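Local coordinates for beta-N-acetylhexosaminidase (PDB 1JAK), which probably removes terminal N-acetylhexosamine residues from glycans by substrate-assisted catalysis, as a family 20 glycoside hydrolase, and is inhibited by the bound azasugar, at residues R202-I205 and L211-Y214; A231-I236 and A307-R312; P249-P254 and D299-E304. All blocks are in the same frame, centred on the assembly; numbering follows the deposited sequence.

Contact 1: residues R202-I205 and L211-Y214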
ATOM      1  N   ARG A 202     -15.068   5.329   9.893  1.00  5.71           N
ATOM      2  CA  ARG A 202     -14.048   4.801  10.790  1.00  6.32           C
ATOM      3  C   ARG A 202     -13.066   5.718  11.511  1.00  6.03           C
ATOM      4  O   ARG A 202     -12.057   5.236  12.027  1.00  7.29           O
ATOM      5  CB  ARG A 202     -13.254   3.728  10.039  1.00  6.25           C
ATOM      6  CG  ARG A 202     -14.115   2.709   9.289  1.00  6.97           C
ATOM      7  CD  ARG A 202     -15.067   1.953  10.216  1.00  6.78           C
ATOM      8  NE  ARG A 202     -15.791   0.907   9.494  1.00  6.78           N
ATOM      9  CZ  ARG A 202     -16.925   0.352   9.912  1.00  7.05           C
ATOM     10  NH1 ARG A 202     -17.472   0.738  11.059  1.00  6.44           N
ATOM     11  NH2 ARG A 202     -17.524  -0.575   9.174  1.00  7.17           N
ATOM     12  N   ILE A 203     -13.329   7.018  11.550  1.00  7.54           N
ATOM     13  CA  ILE A 203     -12.426   7.922  12.262  1.00  8.75           C
ATOM     14  C   ILE A 203     -13.242   8.891  13.108  1.00  9.03           C
ATOM     15  O   ILE A 203     -14.167   9.532  12.614  1.00  9.40           O
ATOM     16  CB  ILE A 203     -11.502   8.707  11.288  1.00  8.88           C
ATOM     17  CG1 ILE A 203     -10.589   9.650  12.078  1.00  9.75           C
ATOM     18  CG2 ILE A 203     -12.330   9.483  10.276  1.00  9.82           C
ATOM     19  CD1 ILE A 203      -9.633   8.939  13.028  1.00 11.19           C
ATOM     20  N   ALA A 204     -12.909   8.983  14.391  1.00 10.58           N
ATOM     21  CA  ALA A 204     -13.635   9.868  15.294  1.00 10.88           C
ATOM     22  C   ALA A 204     -13.428  11.340  14.946  1.00 11.47           C
ATOM     23  O   ALA A 204     -12.299  11.810  14.821  1.00 11.35           O
ATOM     24  CB  ALA A 204     -13.212   9.607  16.742  1.00 12.63           C
ATOM     25  N   ILE A 205     -14.539  12.054  14.780  1.00 10.66           N
ATOM     26  CA  ILE A 205     -14.524  13.484  14.462  1.00 11.02           C
ATOM     27  C   ILE A 205     -15.214  14.177  15.640  1.00 11.31           C
ATOM     28  O   ILE A 205     -16.404  13.969  15.870  1.00 13.14           O
ATOM     29  CB  ILE A 205     -15.319  13.769  13.161  1.00 12.14           C
ATOM     30  CG1 ILE A 205     -14.710  12.990  11.989  1.00 11.53           C
ATOM     31  CG2 ILE A 205     -15.328  15.262  12.867  1.00 11.61           C
ATOM     32  CD1 ILE A 205     -13.264  13.348  11.686  1.00 12.59           C
ATOM     33  N   LEU A 211     -20.799  10.467  13.895  1.00  9.05           N
ATOM     34  CA  LEU A 211     -20.217   9.802  12.735  1.00  9.19           C
ATOM     35  C   LEU A 211     -19.573   8.494  13.173  1.00 10.50           C
ATOM     36  O   LEU A 211     -19.790   7.452  12.561  1.00 10.03           O
ATOM     37  CB  LEU A 211     -19.176  10.695  12.056  1.00  9.17           C
ATOM     38  CG  LEU A 211     -19.704  11.977  11.403  1.00  9.33           C
ATOM     39  CD1 LEU A 211     -18.545  12.792  10.863  1.00  9.95           C
ATOM     40  CD2 LEU A 211     -20.675  11.625  10.279  1.00 10.54           C
ATOM     41  N   ALA A 212     -18.797   8.546  14.253  1.00 10.35           N
ATOM     42  CA  ALA A 212     -18.139   7.347  14.752  1.00 10.41           C
ATOM     43  C   ALA A 212     -19.049   6.461  15.601  1.00 10.86           C
ATOM     44  O   ALA A 212     -19.136   5.256  15.369  1.00 10.59           O
ATOM     45  CB  ALA A 212     -16.889   7.730  15.555  1.00 11.65           C
ATOM     46  N   THR A 213     -19.729   7.055  16.579  1.00 11.34           N
ATOM     47  CA  THR A 213     -20.590   6.288  17.475  1.00 12.02           C
ATOM     48  C   THR A 213     -21.792   5.631  16.808  1.00 11.36           C
ATOM     49  O   THR A 213     -22.226   4.556  17.227  1.00 11.81           O
ATOM     50  CB  THR A 213     -21.079   7.158  18.650  1.00 14.16           C
ATOM     51  OG1 THR A 213     -21.882   8.232  18.153  1.00 15.62           O
ATOM     52  CG2 THR A 213     -19.894   7.730  19.405  1.00 17.12           C
ATOM     53  N   TYR A 214     -22.332   6.270  15.774  1.00 10.62           N
ATOM     54  CA  TYR A 214     -23.471   5.704  15.061  1.00 10.89           C
ATOM     55  C   TYR A 214     -23.028   5.204  13.687  1.00  9.79           C
ATOM     56  O   TYR A 214     -23.247   4.042  13.339  1.00 10.84           O
ATOM     57  CB  TYR A 214     -24.575   6.748  14.885  1.00 10.72           C
ATOM     58  CG  TYR A 214     -25.860   6.161  14.339  1.00 11.75           C
ATOM     59  CD1 TYR A 214     -26.688   5.381  15.143  1.00 12.99           C
ATOM     60  CD2 TYR A 214     -26.234   6.366  13.007  1.00 11.95           C
ATOM     61  CE1 TYR A 214     -27.863   4.815  14.637  1.00 13.81           C
ATOM     62  CE2 TYR A 214     -27.403   5.806  12.493  1.00 12.49           C
ATOM     63  CZ  TYR A 214     -28.211   5.034  13.311  1.00 14.99           C
ATOM     64  OH  TYR A 214     -29.372   4.488  12.808  1.00 16.89           O
TER
HETATM   65  O   HOH W   1     -17.214  11.030  15.110  1.00 11.49           O
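One water molecule joins the two segments by taking the backbone N-H groups of Ile-205 and Ala-212. It accepts from Ile-205 N at 2.9 Å and from Ala-212 N at 3.1 Å. Ala-212 lies in the first turn of helix 210-213, where an amide has no carbonyl one turn back in the same helix to bind. The water serves that amide and ties it to the loop. No direct hydrogen bond crosses between the segments, so the remaining contact is apolar. The methyl group of Ala-212 sits against the backbone of the loop, with its CB 3.9 Å from Ala-204 CA. The two alanine methyls are slightly further apart, CB to CB 4.3 Å. These small side chains allow the CA atoms of Ala-204 and Ala-212 to approach to 5.2 Å. Beside them, Leu-211 reaches Ile-205 with one branch, and its CD1 lies 4.0 Å from Ile-205 CG1. Ile-205 has CG1 beside its backbone N, at chi1 -59°, which brings the CB-CG1 edge of the side chain to this methyl. The two side chains cross obliquely. Leu-211 also touches Trp-201, Phe-297 of helix 292-307, and Ala-260 and Ser-263 of helix 258-263. Backbone hydrogen bonds of Arg-202 and Ala-204 with Tyr-228 hold the loop separately. The arrangement is a short helix folded back on its own connecting loop. It belongs to the long excursion after strand 190-194 in the alpha/beta barrel of the catalytic domain.

Contact 2: residues A231-I236 and A307-R312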
ATOM      1  N   ALA A 231      -6.387   8.812  18.860  1.00 11.32           N
ATOM      2  CA  ALA A 231      -5.180   8.167  19.374  1.00 10.92           C
ATOM      3  C   ALA A 231      -4.826   6.912  18.583  1.00 11.37           C
ATOM      4  O   ALA A 231      -3.663   6.693  18.243  1.00 10.71           O
ATOM      5  CB  ALA A 231      -5.360   7.816  20.848  1.00 13.37           C
ATOM      6  N   GLU A 232      -5.824   6.078  18.305  1.00 10.15           N
ATOM      7  CA  GLU A 232      -5.576   4.861  17.539  1.00  9.85           C
ATOM      8  C   GLU A 232      -5.070   5.211  16.154  1.00  9.27           C
ATOM      9  O   GLU A 232      -4.150   4.577  15.642  1.00  8.59           O
ATOM     10  CB  GLU A 232      -6.847   4.021  17.411  1.00  8.68           C
ATOM     11  CG  GLU A 232      -7.199   3.239  18.659  1.00 10.97           C
ATOM     12  CD  GLU A 232      -8.453   2.421  18.480  1.00 13.88           C
ATOM     13  OE1 GLU A 232      -9.512   3.025  18.228  1.00 15.05           O
ATOM     14  OE2 GLU A 232      -8.377   1.178  18.591  1.00 18.29           O
ATOM     15  N   TYR A 233      -5.678   6.223  15.543  1.00  9.67           N
ATOM     16  CA  TYR A 233      -5.263   6.632  14.212  1.00  9.17           C
ATOM     17  C   TYR A 233      -3.817   7.117  14.241  1.00  9.84           C
ATOM     18  O   TYR A 233      -3.028   6.794  13.352  1.00  8.15           O
ATOM     19  CB  TYR A 233      -6.159   7.746  13.677  1.00 10.85           C
ATOM     20  CG  TYR A 233      -5.863   8.055  12.235  1.00 11.68           C
ATOM     21  CD1 TYR A 233      -6.227   7.160  11.230  1.00 13.92           C
ATOM     22  CD2 TYR A 233      -5.163   9.205  11.874  1.00 11.46           C
ATOM     23  CE1 TYR A 233      -5.901   7.395   9.907  1.00 15.53           C
ATOM     24  CE2 TYR A 233      -4.827   9.452  10.542  1.00 15.08           C
ATOM     25  CZ  TYR A 233      -5.203   8.537   9.568  1.00 14.87           C
ATOM     26  OH  TYR A 233      -4.874   8.752   8.254  1.00 20.84           O
ATOM     27  N   LYS A 234      -3.475   7.900  15.260  1.00 10.02           N
ATOM     28  CA  LYS A 234      -2.111   8.401  15.396  1.00 11.42           C
ATOM     29  C   LYS A 234      -1.128   7.234  15.502  1.00 10.67           C
ATOM     30  O   LYS A 234      -0.023   7.291  14.959  1.00 10.52           O
ATOM     31  CB  LYS A 234      -1.984   9.287  16.640  1.00 13.20           C
ATOM     32  CG  LYS A 234      -2.822  10.551  16.615  1.00 19.74           C
ATOM     33  CD  LYS A 234      -2.630  11.336  17.907  1.00 23.18           C
ATOM     34  CE  LYS A 234      -3.615  12.485  18.022  1.00 26.79           C
ATOM     35  NZ  LYS A 234      -3.456  13.214  19.314  1.00 29.48           N
ATOM     36  N   GLU A 235      -1.533   6.181  16.206  1.00 10.22           N
ATOM     37  CA  GLU A 235      -0.685   5.003  16.382  1.00  9.34           C
ATOM     38  C   GLU A 235      -0.487   4.275  15.054  1.00  8.75           C
ATOM     39  O   GLU A 235       0.599   3.771  14.769  1.00  7.62           O
ATOM     40  CB  GLU A 235      -1.296   4.064  17.427  1.00 10.13           C
ATOM     41  CG  GLU A 235      -0.578   2.725  17.610  1.00 10.50           C
ATOM     42  CD  GLU A 235       0.902   2.852  17.953  1.00 11.65           C
ATOM     43  OE1 GLU A 235       1.349   3.941  18.377  1.00 12.77           O
ATOM     44  OE2 GLU A 235       1.625   1.844  17.807  1.00 13.29           O
ATOM     45  N   ILE A 236      -1.537   4.213  14.239  1.00  7.33           N
ATOM     46  CA  ILE A 236      -1.417   3.570  12.933  1.00  8.09           C
ATOM     47  C   ILE A 236      -0.428   4.374  12.088  1.00  8.22           C
ATOM     48  O   ILE A 236       0.436   3.809  11.415  1.00  7.98           O
ATOM     49  CB  ILE A 236      -2.783   3.507  12.202  1.00  8.56           C
ATOM     50  CG1 ILE A 236      -3.711   2.522  12.922  1.00  9.94           C
ATOM     51  CG2 ILE A 236      -2.579   3.094  10.744  1.00  9.73           C
ATOM     52  CD1 ILE A 236      -5.104   2.409  12.305  1.00 10.96           C
ATOM     53  N   ALA A 307      -5.295  17.528  10.548  1.00 11.81           N
ATOM     54  CA  ALA A 307      -4.552  17.717  11.789  1.00 12.04           C
ATOM     55  C   ALA A 307      -3.879  16.432  12.263  1.00 13.91           C
ATOM     56  O   ALA A 307      -2.853  16.476  12.940  1.00 14.92           O
ATOM     57  CB  ALA A 307      -5.484  18.245  12.876  1.00 13.44           C
ATOM     58  N   LEU A 308      -4.454  15.290  11.899  1.00 12.93           N
ATOM     59  CA  LEU A 308      -3.917  13.990  12.299  1.00 13.44           C
ATOM     60  C   LEU A 308      -3.031  13.383  11.218  1.00 12.99           C
ATOM     61  O   LEU A 308      -2.475  12.300  11.396  1.00 13.44           O
ATOM     62  CB  LEU A 308      -5.070  13.022  12.577  1.00 15.62           C
ATOM     63  CG  LEU A 308      -6.100  13.426  13.633  1.00 17.01           C
ATOM     64  CD1 LEU A 308      -7.310  12.518  13.524  1.00 17.59           C
ATOM     65  CD2 LEU A 308      -5.480  13.348  15.022  1.00 18.74           C
ATOM     66  N   THR A 309      -2.891  14.092  10.106  1.00 10.03           N
ATOM     67  CA  THR A 309      -2.124  13.592   8.974  1.00 10.65           C
ATOM     68  C   THR A 309      -0.809  14.320   8.702  1.00 10.75           C
ATOM     69  O   THR A 309      -0.796  15.399   8.111  1.00 11.27           O
ATOM     70  CB  THR A 309      -3.001  13.642   7.706  1.00 11.28           C
ATOM     71  OG1 THR A 309      -4.190  12.870   7.931  1.00 12.42           O
ATOM     72  CG2 THR A 309      -2.255  13.094   6.498  1.00 11.51           C
ATOM     73  N   PRO A 310       0.320  13.730   9.128  1.00 10.55           N
ATOM     74  CA  PRO A 310       1.618  14.370   8.895  1.00  9.84           C
ATOM     75  C   PRO A 310       2.027  14.257   7.430  1.00 11.20           C
ATOM     76  O   PRO A 310       2.889  15.001   6.958  1.00 10.70           O
ATOM     77  CB  PRO A 310       2.552  13.602   9.827  1.00 11.24           C
ATOM     78  CG  PRO A 310       1.948  12.230   9.842  1.00 11.64           C
ATOM     79  CD  PRO A 310       0.469  12.521   9.957  1.00 11.03           C
ATOM     80  N   GLY A 311       1.396  13.323   6.720  1.00  9.68           N
ATOM     81  CA  GLY A 311       1.684  13.116   5.311  1.00  9.91           C
ATOM     82  C   GLY A 311       1.268  14.305   4.463  1.00  9.09           C
ATOM     83  O   GLY A 311       0.544  15.180   4.925  1.00 10.50           O
ATOM     84  N   ARG A 312       1.714  14.323   3.212  1.00  9.82           N
ATOM     85  CA  ARG A 312       1.426  15.427   2.296  1.00 10.25           C
ATOM     86  C   ARG A 312       0.068  15.395   1.616  1.00 10.92           C
ATOM     87  O   ARG A 312      -0.416  16.431   1.146  1.00 10.23           O
ATOM     88  CB  ARG A 312       2.484  15.460   1.191  1.00 11.94           C
ATOM     89  CG  ARG A 312       3.898  15.724   1.667  1.00 11.91           C
ATOM     90  CD  ARG A 312       4.897  15.337   0.590  1.00 13.59           C
ATOM     91  NE  ARG A 312       5.020  13.886   0.457  1.00 13.88           N
ATOM     92  CZ  ARG A 312       5.784  13.282  -0.446  1.00 15.09           C
ATOM     93  NH1 ARG A 312       6.494  14.003  -1.306  1.00 16.84           N
ATOM     94  NH2 ARG A 312       5.851  11.957  -0.484  1.00 15.43           N
TER
HETATM   95  O   HOH W   2      -3.149  10.442   7.751  1.00 27.78           O
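The ring of Tyr-233 meets the loop 307-312 along its CD2-CE2 edge. Leu-308 O lies near the ring plane there, 3.8 Å from Tyr-233 CE2. Leu-308 CB meets the same edge from across the ring plane, 3.9 Å from Tyr-233 CD2. At the phenol end a water lies in the ring plane, 2.5 Å from Tyr-233 OH. No atom of the loop is stacked on a ring face. The water donates to Thr-309 OG1 at 2.6 Å, so it bridges two hydroxyls that are too far apart to bond directly. Thr-309 OG1 is gripped a second time, through its hydrogen bond with Leu-305 O. CG of Tyr-233 stands anti to the backbone N (chi1 -172°), which sends the ring from the helix toward the loop. A phenylalanine here would probably leave the bridging water without its phenol partner and weaken the link to Thr-309. On the exposed side, Lys-234 runs extended across Leu-308 at about a right angle. Its CE methylene lies 3.6 Å from Leu-308 CD2, so the aliphatic part of the lysine covers the leucine. Tyr-233 also packs on Leu-193 of strand 190-194, on Val-247 and Pro-249 of strand 246-250, and on Leu-195 and Ile-203. The contact thus joins helix 230-242 to the turn between helix 292-307 and strand 313-315, with the tyrosine lying against two adjacent barrel strands.

Contact 3: residues P249-P254 and D299-E304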
ATOM      1  N   PRO A 249      -4.929   9.214   3.999  1.00  6.06           N
ATOM      2  CA  PRO A 249      -6.299   8.941   4.433  1.00  5.86           C
ATOM      3  C   PRO A 249      -7.315   9.380   3.394  1.00  7.10           C
ATOM      4  O   PRO A 249      -7.090  10.352   2.675  1.00  7.46           O
ATOM      5  CB  PRO A 249      -6.412   9.761   5.707  1.00  7.33           C
ATOM      6  CG  PRO A 249      -5.656  11.010   5.321  1.00  7.01           C
ATOM      7  CD  PRO A 249      -4.417  10.445   4.633  1.00  7.52           C
ATOM      8  N   GLU A 250      -8.428   8.660   3.317  1.00  6.85           N
ATOM      9  CA  GLU A 250      -9.487   9.011   2.379  1.00  6.83           C
ATOM     10  C   GLU A 250     -10.843   9.102   3.058  1.00  7.22           C
ATOM     11  O   GLU A 250     -11.242   8.201   3.801  1.00  6.97           O
ATOM     12  CB  GLU A 250      -9.606   7.979   1.244  1.00  6.25           C
ATOM     13  CG  GLU A 250     -10.668   8.366   0.183  1.00  6.47           C
ATOM     14  CD  GLU A 250     -11.046   7.226  -0.756  1.00  7.83           C
ATOM     15  OE1 GLU A 250     -10.293   6.235  -0.836  1.00  6.47           O
ATOM     16  OE2 GLU A 250     -12.099   7.332  -1.429  1.00  7.37           O
ATOM     17  N   ILE A 251     -11.530  10.213   2.811  1.00  6.93           N
ATOM     18  CA  ILE A 251     -12.891  10.426   3.283  1.00  6.70           C
ATOM     19  C   ILE A 251     -13.591  10.646   1.945  1.00  7.14           C
ATOM     20  O   ILE A 251     -13.451  11.699   1.319  1.00  7.48           O
ATOM     21  CB  ILE A 251     -13.034  11.682   4.161  1.00  7.45           C
ATOM     22  CG1 ILE A 251     -12.298  11.473   5.488  1.00  8.85           C
ATOM     23  CG2 ILE A 251     -14.518  11.962   4.418  1.00  6.55           C
ATOM     24  CD1 ILE A 251     -12.827  10.316   6.314  1.00 11.69           C
ATOM     25  N   ASP A 252     -14.316   9.628   1.494  1.00  7.04           N
ATOM     26  CA  ASP A 252     -14.990   9.678   0.199  1.00  7.54           C
ATOM     27  C   ASP A 252     -16.168  10.651   0.147  1.00  7.26           C
ATOM     28  O   ASP A 252     -17.018  10.658   1.035  1.00  7.65           O
ATOM     29  CB  ASP A 252     -15.471   8.270  -0.171  1.00  7.42           C
ATOM     30  CG  ASP A 252     -15.495   8.032  -1.667  1.00  7.86           C
ATOM     31  OD1 ASP A 252     -15.610   9.013  -2.432  1.00  7.79           O
ATOM     32  OD2 ASP A 252     -15.413   6.851  -2.081  1.00  7.73           O
ATOM     33  N   MET A 253     -16.212  11.461  -0.910  1.00  7.56           N
ATOM     34  CA  MET A 253     -17.286  12.434  -1.102  1.00  7.87           C
ATOM     35  C   MET A 253     -17.379  12.812  -2.580  1.00  6.58           C
ATOM     36  O   MET A 253     -16.384  12.761  -3.300  1.00  7.22           O
ATOM     37  CB  MET A 253     -17.021  13.683  -0.252  1.00  8.59           C
ATOM     38  CG  MET A 253     -15.662  14.315  -0.491  1.00  9.80           C
ATOM     39  SD  MET A 253     -15.346  15.718   0.606  1.00 10.66           S
ATOM     40  CE  MET A 253     -14.846  14.858   2.115  1.00 11.43           C
ATOM     41  N   PRO A 254     -18.579  13.192  -3.059  1.00  6.96           N
ATOM     42  CA  PRO A 254     -19.852  13.297  -2.341  1.00  7.37           C
ATOM     43  C   PRO A 254     -20.600  11.968  -2.292  1.00  7.11           C
ATOM     44  O   PRO A 254     -21.622  11.847  -1.618  1.00  7.80           O
ATOM     45  CB  PRO A 254     -20.601  14.355  -3.143  1.00  7.59           C
ATOM     46  CG  PRO A 254     -20.198  14.025  -4.541  1.00  6.53           C
ATOM     47  CD  PRO A 254     -18.703  13.750  -4.420  1.00  8.71           C
ATOM     48  N   ASP A 299     -15.814  20.794   5.679  1.00 11.96           N
ATOM     49  CA  ASP A 299     -14.706  21.576   6.209  1.00 12.90           C
ATOM     50  C   ASP A 299     -14.287  21.052   7.582  1.00 12.73           C
ATOM     51  O   ASP A 299     -13.092  20.897   7.850  1.00 13.98           O
ATOM     52  CB  ASP A 299     -15.086  23.056   6.291  1.00 14.08           C
ATOM     53  CG  ASP A 299     -13.904  23.940   6.650  1.00 15.86           C
ATOM     54  OD1 ASP A 299     -13.512  23.950   7.831  1.00 17.77           O
ATOM     55  OD2 ASP A 299     -13.360  24.613   5.749  1.00 18.78           O
ATOM     56  N   ASP A 300     -15.263  20.765   8.443  1.00 12.09           N
ATOM     57  CA  ASP A 300     -14.961  20.250   9.779  1.00 11.88           C
ATOM     58  C   ASP A 300     -14.201  18.926   9.709  1.00 12.54           C
ATOM     59  O   ASP A 300     -13.196  18.738  10.399  1.00 11.04           O
ATOM     60  CB  ASP A 300     -16.240  20.032  10.601  1.00 12.83           C
ATOM     61  CG  ASP A 300     -16.868  21.330  11.081  1.00 14.47           C
ATOM     62  OD1 ASP A 300     -16.160  22.356  11.165  1.00 14.73           O
ATOM     63  OD2 ASP A 300     -18.075  21.313  11.397  1.00 13.95           O
ATOM     64  N   VAL A 301     -14.686  18.009   8.877  1.00 12.05           N
ATOM     65  CA  VAL A 301     -14.050  16.703   8.743  1.00 12.08           C
ATOM     66  C   VAL A 301     -12.643  16.773   8.150  1.00 11.89           C
ATOM     67  O   VAL A 301     -11.708  16.185   8.695  1.00 11.14           O
ATOM     68  CB  VAL A 301     -14.914  15.751   7.888  1.00 12.61           C
ATOM     69  CG1 VAL A 301     -14.146  14.466   7.594  1.00 13.35           C
ATOM     70  CG2 VAL A 301     -16.200  15.426   8.630  1.00 11.12           C
ATOM     71  N   ILE A 302     -12.490  17.488   7.042  1.00 10.99           N
ATOM     72  CA  ILE A 302     -11.182  17.604   6.409  1.00 11.13           C
ATOM     73  C   ILE A 302     -10.193  18.308   7.336  1.00 11.80           C
ATOM     74  O   ILE A 302      -9.010  17.957   7.384  1.00 11.92           O
ATOM     75  CB  ILE A 302     -11.288  18.360   5.064  1.00 12.38           C
ATOM     76  CG1 ILE A 302     -12.040  17.487   4.051  1.00 12.53           C
ATOM     77  CG2 ILE A 302      -9.902  18.727   4.552  1.00 11.99           C
ATOM     78  CD1 ILE A 302     -12.228  18.122   2.680  1.00 15.09           C
ATOM     79  N   GLY A 303     -10.680  19.294   8.084  1.00 11.55           N
ATOM     80  CA  GLY A 303      -9.807  20.007   9.001  1.00 12.03           C
ATOM     81  C   GLY A 303      -9.287  19.101  10.103  1.00 12.73           C
ATOM     82  O   GLY A 303      -8.092  19.115  10.422  1.00 12.32           O
ATOM     83  N   GLU A 304     -10.177  18.306  10.689  1.00 12.45           N
ATOM     84  CA  GLU A 304      -9.778  17.405  11.761  1.00 12.59           C
ATOM     85  C   GLU A 304      -8.886  16.282  11.248  1.00 12.78           C
ATOM     86  O   GLU A 304      -7.958  15.856  11.937  1.00 13.10           O
ATOM     87  CB  GLU A 304     -11.010  16.830  12.473  1.00 13.53           C
ATOM     88  CG  GLU A 304     -11.707  17.846  13.382  1.00 13.26           C
ATOM     89  CD  GLU A 304     -12.667  17.213  14.375  1.00 13.74           C
ATOM     90  OE1 GLU A 304     -12.344  16.131  14.914  1.00 14.22           O
ATOM     91  OE2 GLU A 304     -13.734  17.807  14.639  1.00 11.64           O
TER
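Ile-251 makes the first touch with the helix, at Val-301. Just before it in the chain, Glu-250 binds His-192, His-194 and Trp-350, the last a residue of the inhibitor pocket. Both branches of Ile-251 rest on one methyl: CG1 and CG2 are each 4.1 Å from Val-301 CG1. The valine methyl therefore sits at the fork of the isoleucine. Val-301 has CG1 anti to its backbone N, at chi1 172°, which presents this branch to Ile-251. Next in sequence, Asp-252 turns its carboxylate to the other side, where OD1 accepts from Gly-318 N. Met-253 then faces the helix again. Its methyl CE lies 4.2 Å from Ile-302 CD1, so the two chains meet at their ends. The isoleucine is extended, with chi2 179°, and that carries CD1 out to the methionine. Backbone hydrogen bonds of Ile-251 with His-315 and of Met-253 with Ile-316 hold both residues beside the next strand of the barrel. A cis peptide bond then leads into Pro-254. The alternation puts the apolar side chains on helix 292-307 and leaves Glu-250 and Asp-252 directed away from it. Across the contact there is no hydrogen bond and no charge pair. The strand end and the helix are held here by dispersion and the exclusion of water.

How the contacts relate
The chain leaves strand 190-194 and enters contact 1, which closes a short loop with five residues between its segments. Contact 2 opens next, on helix 230-242, and closes only after helix 292-307. Contact 3 is nested within that span, from the end of strand 246-250 to helix 292-307. No contacts cross. Ile-203 joins all three: its CD1 packs on Tyr-233 of contact 2, and its CG2 packs on Ile-251 of contact 3. Pro-249 links contacts 2 and 3 by touching Tyr-233 and Thr-309. Together they tie a loop, two barrel helices and a strand end into one side of the catalytic barrel.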